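Local coordinates for chromosome replication initiation inhibitor protein (PDB 3FD3), which probably acts as a DNA-binding transcription regulator of the LysR family, the present chain being its C-terminal substrate-binding part, at residues Pro81-Arg86 with Arg99-Thr104; Arg110-Trp115 with Val124-His129; Lys139-Gly144 with Gly148-Gln153. All coordinates share one frame; numbering follows the deposited sequence. Where two conformers were deposited one is given.

Interaction 1 of 3, residues Pro81-Arg86 with Arg99-Thr104; sequences PDFMAR and RAPGLT
Phe-83, on the helix 81-87, reaches over to Ala-100 and Pro-101, where the chain is about to enter the short strand 102-104. Its ring is the only group of 81-86 that makes the contact. Chi1 of -170° puts CG on the far side of the CA-CB bond from the backbone N, which carries the ring toward Ala-100 and Pro-101; chi2 of -84° stands the ring nearly perpendicular to the CA-CB-CG plane, and CZ becomes the leading atom. This atom lies 3.9 Å from CD of the Pro-101 ring and 4.1 Å from CB of Ala-100, two ordinary apolar distances. The third neighbour is polar: CZ comes within 3.2 Å of Pro-101 O, while the adjoining CE2 is 3.7 Å from the same oxygen. Ala-100 CB and the carbonyl oxygen both meet the ring obliquely, so neither a face-on nor an edge-on label fits, and the proline ring is likewise crossed at a slant.

Elsewhere, the Phe-83 ring meets that of His-87 with their planes about 35° apart and also packs on Phe-88, which touches Ala-100 as well. Pro-101 touches Arg-1 of the second subunit. The contact sets helix 81-87 against the entry to the small parallel sheet of this domain. All three touching residues are buried, and the contact buries 112 Å² in total; its chemistry implies dispersion between carbons as the main attraction, probably with a minor electrostatic share from the ring C-H groups that approach the carbonyl oxygen.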
loop_
_atom_site.group_PDB
_atom_site.type_symbol
_atom_site.label_atom_id
_atom_site.label_comp_id
_atom_site.label_asym_id
_atom_site.label_seq_id
_atom_site.Cartn_x
_atom_site.Cartn_y
_atom_site.Cartn_z
ATOM N N PRO A 81 -19.722 4.832 10.820
ATOM C CA PRO A 81 -20.944 5.387 11.427
ATOM C C PRO A 81 -20.711 6.598 12.351
ATOM O O PRO A 81 -21.462 7.570 12.314
ATOM C CB PRO A 81 -21.492 4.197 12.219
ATOM C CG PRO A 81 -21.067 3.021 11.429
ATOM C CD PRO A 81 -19.660 3.369 10.992
ATOM N N ASP A 82 -19.642 6.552 13.141
ATOM C CA ASP A 82 -19.294 7.662 14.017
ATOM C C ASP A 82 -18.891 8.890 13.194
ATOM O O ASP A 82 -19.265 9.975 13.553
ATOM C CB ASP A 82 -18.169 7.276 14.982
ATOM C CG ASP A 82 -17.666 8.468 15.829
ATOM O OD1 ASP A 82 -18.436 8.958 16.631
ATOM O OD2 ASP A 82 -16.510 8.905 15.608
ATOM N N PHE A 83 -18.143 8.700 12.104
ATOM C CA PHE A 83 -17.827 9.814 11.201
ATOM C C PHE A 83 -19.090 10.493 10.678
ATOM O O PHE A 83 -19.196 11.733 10.655
ATOM C CB PHE A 83 -16.937 9.374 10.043
ATOM C CG PHE A 83 -16.406 10.517 9.255
ATOM C CD1 PHE A 83 -17.162 11.095 8.252
ATOM C CD2 PHE A 83 -15.168 11.037 9.549
ATOM C CE1 PHE A 83 -16.679 12.163 7.555
ATOM C CE2 PHE A 83 -14.690 12.093 8.875
ATOM C CZ PHE A 83 -15.433 12.661 7.861
HETATM N N MSE A 84 -20.045 9.672 10.234
HETATM C CA MSE A 84 -21.293 10.184 9.713
HETATM C C MSE A 84 -22.036 10.963 10.811
HETATM O O MSE A 84 -22.616 12.043 10.567
HETATM C CB MSE A 84 -22.191 9.034 9.194
HETATM C CG MSE A 84 -21.647 8.202 8.075
HETATM SE SE MSE A 84 -21.325 9.182 6.444
HETATM C CE MSE A 84 -23.129 9.642 6.049
ATOM N N ALA A 85 -22.032 10.414 12.024
ATOM C CA ALA A 85 -22.733 11.045 13.129
ATOM C C ALA A 85 -22.147 12.406 13.501
ATOM O O ALA A 85 -22.877 13.329 13.856
ATOM C CB ALA A 85 -22.735 10.124 14.347
ATOM N N ARG A 86 -20.826 12.505 13.456
ATOM C CA ARG A 86 -20.138 13.717 13.892
ATOM C C ARG A 86 -20.197 14.805 12.823
ATOM O O ARG A 86 -20.318 15.976 13.143
ATOM C CB ARG A 86 -18.689 13.384 14.197
ATOM C CG ARG A 86 -18.511 12.590 15.492
ATOM C CD ARG A 86 -17.098 12.164 15.636
ATOM N NE ARG A 86 -16.227 13.305 15.856
ATOM C CZ ARG A 86 -14.985 13.435 15.382
ATOM N NH1 ARG A 86 -14.490 12.536 14.521
ATOM N NH2 ARG A 86 -14.282 14.538 15.686
ATOM N N ARG A 99 -16.809 21.176 5.592
ATOM C CA ARG A 99 -16.223 21.052 6.922
ATOM C C ARG A 99 -15.738 19.651 7.331
ATOM O O ARG A 99 -14.947 19.554 8.257
ATOM C CB ARG A 99 -17.227 21.550 7.961
ATOM C CG ARG A 99 -17.609 23.002 7.746
ATOM C CD ARG A 99 -18.626 23.441 8.756
ATOM N NE ARG A 99 -18.785 24.892 8.763
ATOM C CZ ARG A 99 -17.986 25.749 9.413
ATOM N NH1 ARG A 99 -16.926 25.321 10.104
ATOM N NH2 ARG A 99 -18.239 27.054 9.361
ATOM N N ALA A 100 -16.211 18.589 6.681
ATOM C CA ALA A 100 -15.904 17.216 7.083
ATOM C C ALA A 100 -14.535 16.822 6.519
ATOM O O ALA A 100 -14.279 17.090 5.347
ATOM C CB ALA A 100 -16.958 16.271 6.543
ATOM N N PRO A 101 -13.671 16.168 7.319
ATOM C CA PRO A 101 -12.374 15.764 6.758
ATOM C C PRO A 101 -12.501 14.679 5.695
ATOM O O PRO A 101 -12.962 13.575 5.979
ATOM C CB PRO A 101 -11.613 15.211 7.977
ATOM C CG PRO A 101 -12.240 15.859 9.122
ATOM C CD PRO A 101 -13.700 16.005 8.781
ATOM N N GLY A 102 -12.060 14.996 4.485
ATOM C CA GLY A 102 -11.961 14.006 3.436
ATOM C C GLY A 102 -10.648 13.256 3.505
ATOM O O GLY A 102 -9.723 13.599 4.288
ATOM N N LEU A 103 -10.551 12.264 2.627
ATOM C CA LEU A 103 -9.306 11.582 2.323
ATOM C C LEU A 103 -9.011 11.782 0.832
ATOM O O LEU A 103 -9.894 11.568 -0.013
ATOM C CB LEU A 103 -9.411 10.090 2.614
ATOM C CG LEU A 103 -9.841 9.708 4.018
ATOM C CD1 LEU A 103 -10.207 8.212 4.113
ATOM C CD2 LEU A 103 -8.728 10.083 5.038
ATOM N N THR A 104 -7.785 12.186 0.522
ATOM C CA THR A 104 -7.345 12.396 -0.870
ATOM C C THR A 104 -5.997 11.694 -1.051
ATOM O O THR A 104 -5.115 11.801 -0.212
ATOM C CB THR A 104 -7.273 13.898 -1.223
ATOM O OG1 THR A 104 -8.510 14.553 -0.858
ATOM C CG2 THR A 104 -7.017 14.099 -2.750
#

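Interaction 2 of 3, residues Arg110-Trp115 with Val124-His129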
loop_
_atom_site.group_PDB
_atom_site.type_symbol
_atom_site.label_atom_id
_atom_site.label_comp_id
_atom_site.label_asym_id
_atom_site.label_seq_id
_atom_site.Cartn_x
_atom_site.Cartn_y
_atom_site.Cartn_z
ATOM N N ARG A 110 -8.820 12.852 -8.275
ATOM C CA ARG A 110 -10.045 13.612 -8.532
ATOM C C ARG A 110 -11.304 12.873 -8.108
ATOM O O ARG A 110 -12.417 13.360 -8.326
ATOM C CB ARG A 110 -10.150 13.970 -10.025
ATOM C CG ARG A 110 -9.137 14.998 -10.472
ATOM C CD ARG A 110 -9.250 15.296 -11.968
ATOM N NE ARG A 110 -10.468 16.034 -12.311
ATOM C CZ ARG A 110 -11.332 15.667 -13.254
ATOM N NH1 ARG A 110 -11.120 14.567 -13.961
ATOM N NH2 ARG A 110 -12.405 16.406 -13.492
ATOM N N LEU A 111 -11.152 11.699 -7.496
ATOM C CA LEU A 111 -12.332 10.865 -7.209
ATOM C C LEU A 111 -13.330 11.464 -6.209
ATOM O O LEU A 111 -14.543 11.362 -6.394
ATOM C CB LEU A 111 -11.919 9.450 -6.764
ATOM C CG LEU A 111 -11.069 8.624 -7.733
ATOM C CD1 LEU A 111 -11.041 7.156 -7.254
ATOM C CD2 LEU A 111 -11.527 8.722 -9.196
ATOM N N GLN A 112 -12.843 12.079 -5.142
ATOM C CA GLN A 112 -13.752 12.672 -4.171
ATOM C C GLN A 112 -14.461 13.863 -4.819
ATOM O O GLN A 112 -15.661 14.031 -4.647
ATOM C CB GLN A 112 -13.010 13.161 -2.933
ATOM C CG GLN A 112 -12.572 12.040 -1.996
ATOM C CD GLN A 112 -11.492 11.142 -2.566
ATOM O OE1 GLN A 112 -11.573 9.921 -2.449
ATOM N NE2 GLN A 112 -10.448 11.742 -3.136
ATOM N N ALA A 113 -13.704 14.670 -5.555
ATOM C CA ALA A 113 -14.255 15.853 -6.236
ATOM C C ALA A 113 -15.324 15.436 -7.244
ATOM O O ALA A 113 -16.406 16.034 -7.335
ATOM C CB ALA A 113 -13.144 16.644 -6.935
ATOM N N SER A 114 -15.015 14.397 -8.005
ATOM C CA SER A 114 -15.934 13.868 -8.995
ATOM C C SER A 114 -17.210 13.324 -8.335
ATOM O O SER A 114 -18.314 13.609 -8.784
ATOM C CB SER A 114 -15.256 12.759 -9.800
ATOM O OG SER A 114 -16.156 12.335 -10.793
ATOM N N TRP A 115 -17.042 12.559 -7.265
ATOM C CA TRP A 115 -18.174 12.016 -6.518
ATOM C C TRP A 115 -19.077 13.134 -6.003
ATOM O O TRP A 115 -20.289 13.081 -6.173
ATOM C CB TRP A 115 -17.707 11.115 -5.357
ATOM C CG TRP A 115 -18.865 10.587 -4.590
ATOM C CD1 TRP A 115 -19.623 9.490 -4.904
ATOM C CD2 TRP A 115 -19.448 11.159 -3.433
ATOM N NE1 TRP A 115 -20.640 9.339 -3.999
ATOM C CE2 TRP A 115 -20.556 10.355 -3.082
ATOM C CE3 TRP A 115 -19.158 12.292 -2.652
ATOM C CZ2 TRP A 115 -21.362 10.635 -1.983
ATOM C CZ3 TRP A 115 -19.959 12.564 -1.566
ATOM C CH2 TRP A 115 -21.064 11.750 -1.253
ATOM N N VAL A 124 -17.897 21.183 -4.434
ATOM C CA VAL A 124 -17.655 21.694 -3.097
ATOM C C VAL A 124 -16.191 21.481 -2.763
ATOM O O VAL A 124 -15.682 20.381 -2.930
ATOM C CB VAL A 124 -18.528 20.967 -2.035
ATOM C CG1 VAL A 124 -18.292 21.563 -0.652
ATOM C CG2 VAL A 124 -20.006 21.023 -2.418
ATOM N N SER A 125 -15.523 22.525 -2.270
ATOM C CA SER A 125 -14.142 22.390 -1.816
ATOM C C SER A 125 -14.115 21.840 -0.392
ATOM O O SER A 125 -14.602 22.481 0.545
ATOM C CB SER A 125 -13.421 23.730 -1.856
ATOM O OG SER A 125 -12.053 23.548 -1.549
ATOM N N TYR A 126 -13.492 20.681 -0.233
ATOM C CA TYR A 126 -13.534 19.923 1.025
ATOM C C TYR A 126 -12.152 19.924 1.687
ATOM O O TYR A 126 -11.144 19.835 0.991
ATOM C CB TYR A 126 -14.042 18.492 0.781
ATOM C CG TYR A 126 -13.135 17.622 -0.041
ATOM C CD1 TYR A 126 -13.158 17.663 -1.436
ATOM C CD2 TYR A 126 -12.256 16.735 0.570
ATOM C CE1 TYR A 126 -12.309 16.856 -2.205
ATOM C CE2 TYR A 126 -11.395 15.937 -0.177
ATOM C CZ TYR A 126 -11.417 15.997 -1.571
ATOM O OH TYR A 126 -10.553 15.190 -2.298
ATOM N N PRO A 127 -12.104 20.015 3.028
ATOM C CA PRO A 127 -10.817 19.890 3.714
ATOM C C PRO A 127 -10.407 18.427 3.687
ATOM O O PRO A 127 -11.261 17.543 3.664
ATOM C CB PRO A 127 -11.131 20.352 5.141
ATOM C CG PRO A 127 -12.552 20.048 5.337
ATOM C CD PRO A 127 -13.210 20.188 3.989
ATOM N N THR A 128 -9.117 18.150 3.660
ATOM C CA THR A 128 -8.723 16.768 3.488
ATOM C C THR A 128 -7.460 16.404 4.204
ATOM O O THR A 128 -6.543 17.214 4.359
ATOM C CB THR A 128 -8.560 16.433 1.964
ATOM O OG1 THR A 128 -8.578 15.015 1.763
ATOM C CG2 THR A 128 -7.258 17.025 1.399
ATOM N N HIS A 129 -7.405 15.144 4.600
ATOM C CA HIS A 129 -6.137 14.505 4.879
ATOM C C HIS A 129 -5.565 14.001 3.551
ATOM O O HIS A 129 -6.313 13.714 2.625
ATOM C CB HIS A 129 -6.311 13.287 5.796
ATOM C CG HIS A 129 -7.039 13.553 7.069
ATOM N ND1 HIS A 129 -6.464 14.227 8.129
ATOM C CD2 HIS A 129 -8.265 13.162 7.493
ATOM C CE1 HIS A 129 -7.319 14.263 9.138
ATOM N NE2 HIS A 129 -8.428 13.644 8.772
HETATM O O HOH W 1 -10.688 14.356 -5.124
#
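Tyr-126 lays the hydroxyl end of its ring against the foot of the Gln-112 side chain, OH standing 3.2 Å from Gln-112 CB and the ring carbon CZ 3.5 Å from that same CB. The two side chains pass each other at a slant, the amide of Gln-112 and the ring of Tyr-126 being inclined by 68°. Chi1 of 66° places the tyrosine CG between its own backbone N and carbonyl carbon, and the ring is thereby swung toward the helix, with Val-124 O in plane at its edge. Gln-112 bends at chi2 (68°), which brings NE2 back to 3.5 Å from Tyr-126 OH. This packing lies inside a beta-alpha-beta crossover, strand 102-104, helix 111-120, strand 128-130: the first turn of the helix meets the loop leading into the second strand. Beside this contact a water bridges the two segments, bonded to Ala-113 N at 3.1 Å and to Tyr-126 OH at 2.9 Å, with a weak third bond from Gln-112 NE2. The polar ends are held more firmly from outside. Asp-109 OD2 takes the NE2 of Gln-112 and OE1 is bonded to Leu-149, two bonds that fix which way round the amide lies. Tyr-126 OH is hydrogen-bonded to Thr-104 OG1, and its ring also rests on Ile-116, one turn further along the helix.

Interaction 3 of 3, residues Lys139-Gly144 with Gly148-Gln153; sequences KASLAG and GLNPVQ. With CA (calcium ion), chain B.
Asn-150 meets Ser-141 across the interface between strand 148-151 and helix 134-142, and it does so through one atom. Its CB points at the helix. From there CG stands opposite the carbonyl carbon (chi1 -68°) and stops 4.2 Å from Ser-141 OG, too far for more than loose packing. Of the two amide branches ND2 does the touching: it lies 4.0 Å from Ser-141 CB and donates to Ser-141 OG at 3.2 Å. The N-H...O angle of 158° and the position of OG, 13° out of the amide plane, both indicate a well-directed though rather long bond. ND2 is also hydrogen-bonded to Thr-78 OG1 on the adjoining strand 66-79, so the amide ties helix to sheet. Ser-141 OG has a second bond of its own to Phe-137 O, one turn back in the helix; the serine must therefore be the donor there and the acceptor toward Asn-150, which satisfies this buried hydroxyl on both counts. The asparagine side chain also packs on Phe-137 and Val-138.

Gly-144, with positive phi, ends the helix in a Schellman motif, and the chain goes on into strand 148-151, outermost in the mixed sheet within this chain. Next to Asn-150 this strand carries a calcium site built on a main-chain carbonyl, Leu-149 O binding the ion at 2.4 Å, with waters 2 and 3 among the other ligands.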
loop_
_atom_site.group_PDB
_atom_site.type_symbol
_atom_site.label_atom_id
_atom_site.label_comp_id
_atom_site.label_asym_id
_atom_site.label_seq_id
_atom_site.Cartn_x
_atom_site.Cartn_y
_atom_site.Cartn_z
ATOM N N LYS A 139 -8.243 1.754 5.959
ATOM C CA LYS A 139 -8.018 1.831 7.407
ATOM C C LYS A 139 -8.464 3.163 7.998
ATOM O O LYS A 139 -9.076 3.203 9.072
ATOM C CB LYS A 139 -6.547 1.622 7.741
ATOM C CG LYS A 139 -6.037 0.245 7.575
ATOM C CD LYS A 139 -4.663 0.093 8.287
ATOM C CE LYS A 139 -4.028 -1.252 7.995
ATOM N NZ LYS A 139 -4.056 -1.565 6.521
ATOM N N ALA A 140 -8.169 4.255 7.298
ATOM C CA ALA A 140 -8.539 5.593 7.766
ATOM C C ALA A 140 -10.051 5.755 7.782
ATOM O O ALA A 140 -10.612 6.389 8.669
ATOM C CB ALA A 140 -7.923 6.630 6.860
ATOM N N SER A 141 -10.717 5.183 6.783
ATOM C CA SER A 141 -12.183 5.215 6.711
ATOM C C SER A 141 -12.794 4.456 7.874
ATOM O O SER A 141 -13.686 4.979 8.568
ATOM C CB SER A 141 -12.681 4.615 5.400
ATOM O OG SER A 141 -12.126 5.290 4.283
ATOM N N LEU A 142 -12.269 3.253 8.139
ATOM C CA LEU A 142 -12.744 2.426 9.244
ATOM C C LEU A 142 -12.494 3.088 10.615
ATOM O O LEU A 142 -13.295 2.937 11.524
ATOM C CB LEU A 142 -12.046 1.068 9.221
ATOM C CG LEU A 142 -12.497 0.086 8.157
ATOM C CD1 LEU A 142 -11.444 -1.032 8.027
ATOM C CD2 LEU A 142 -13.917 -0.490 8.543
ATOM N N ALA A 143 -11.370 3.794 10.730
ATOM C CA ALA A 143 -10.948 4.418 11.975
ATOM C C ALA A 143 -11.680 5.718 12.251
ATOM O O ALA A 143 -11.422 6.362 13.281
ATOM C CB ALA A 143 -9.450 4.660 11.957
ATOM N N GLY A 144 -12.575 6.137 11.355
ATOM C CA GLY A 144 -13.347 7.379 11.566
ATOM C C GLY A 144 -12.583 8.669 11.291
ATOM O O GLY A 144 -12.927 9.741 11.784
ATOM N N GLY A 148 -13.903 8.879 2.035
ATOM C CA GLY A 148 -13.233 8.836 0.752
ATOM C C GLY A 148 -13.764 7.740 -0.131
ATOM O O GLY A 148 -14.594 6.936 0.294
ATOM N N LEU A 149 -13.283 7.741 -1.377
ATOM C CA LEU A 149 -13.696 6.736 -2.355
ATOM C C LEU A 149 -12.792 5.517 -2.245
ATOM O O LEU A 149 -11.560 5.622 -2.341
ATOM C CB LEU A 149 -13.664 7.317 -3.761
ATOM C CG LEU A 149 -14.880 8.150 -4.207
ATOM C CD1 LEU A 149 -16.092 7.271 -4.451
ATOM C CD2 LEU A 149 -15.242 9.230 -3.157
ATOM N N ASN A 150 -13.396 4.362 -2.003
ATOM C CA ASN A 150 -12.673 3.120 -1.874
ATOM C C ASN A 150 -13.207 2.091 -2.866
ATOM O O ASN A 150 -14.434 1.992 -3.069
ATOM C CB ASN A 150 -12.854 2.558 -0.465
ATOM C CG ASN A 150 -12.194 3.397 0.576
ATOM O OD1 ASN A 150 -10.976 3.488 0.603
ATOM N ND2 ASN A 150 -12.994 4.021 1.458
ATOM N N PRO A 151 -12.322 1.305 -3.466
ATOM C CA PRO A 151 -12.811 0.228 -4.332
ATOM C C PRO A 151 -13.761 -0.744 -3.609
ATOM O O PRO A 151 -13.513 -1.108 -2.440
ATOM C CB PRO A 151 -11.528 -0.494 -4.744
ATOM C CG PRO A 151 -10.436 0.461 -4.520
ATOM C CD PRO A 151 -10.846 1.330 -3.393
ATOM N N VAL A 152 -14.820 -1.161 -4.304
ATOM C CA VAL A 152 -15.852 -2.016 -3.738
ATOM C C VAL A 152 -15.278 -3.312 -3.160
ATOM O O VAL A 152 -15.762 -3.791 -2.121
ATOM C CB VAL A 152 -16.972 -2.359 -4.783
ATOM C CG1 VAL A 152 -16.422 -3.116 -6.008
ATOM C CG2 VAL A 152 -18.112 -3.126 -4.101
ATOM N N GLN A 153 -14.229 -3.832 -3.788
ATOM C CA GLN A 153 -13.637 -5.107 -3.360
ATOM C C GLN A 153 -13.100 -5.000 -1.928
ATOM O O GLN A 153 -13.068 -5.988 -1.197
ATOM C CB GLN A 153 -12.495 -5.543 -4.292
ATOM C CG GLN A 153 -12.888 -5.862 -5.715
ATOM C CD GLN A 153 -13.108 -4.656 -6.615
ATOM O OE1 GLN A 153 -12.806 -3.543 -6.242
ATOM N NE2 GLN A 153 -13.645 -4.900 -7.843
HETATM CA CA CA B . -9.378 6.132 -3.240
HETATM O O HOH W 2 -8.382 3.970 -2.880
HETATM O O HOH W 3 -9.727 8.312 -3.840
#

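In the fold
The three contacts lie close together in the substrate-binding part, their centres 11 to 14 Å apart. Interactions 1 and 2 are joined by the short parallel sheet, where Thr-104 OG1 lies 2.7 Å from Thr-128 OG1 in a probable hydrogen bond. Interaction 1 meets interaction 3 by packing: Phe-83 CD2 is 3.4 Å from Gly-144 O, and Leu-103 CD1 is 3.5 Å from Ser-141 OG. Interactions 2 and 3 are coupled by a probable hydrogen bond, Gln-112 OE1 to Leu-149 N at 3.0 Å. Gln-112 probably helps position Leu-149, whose O binds calcium, its own side chain being about 4 Å from the ion at the nearest atoms.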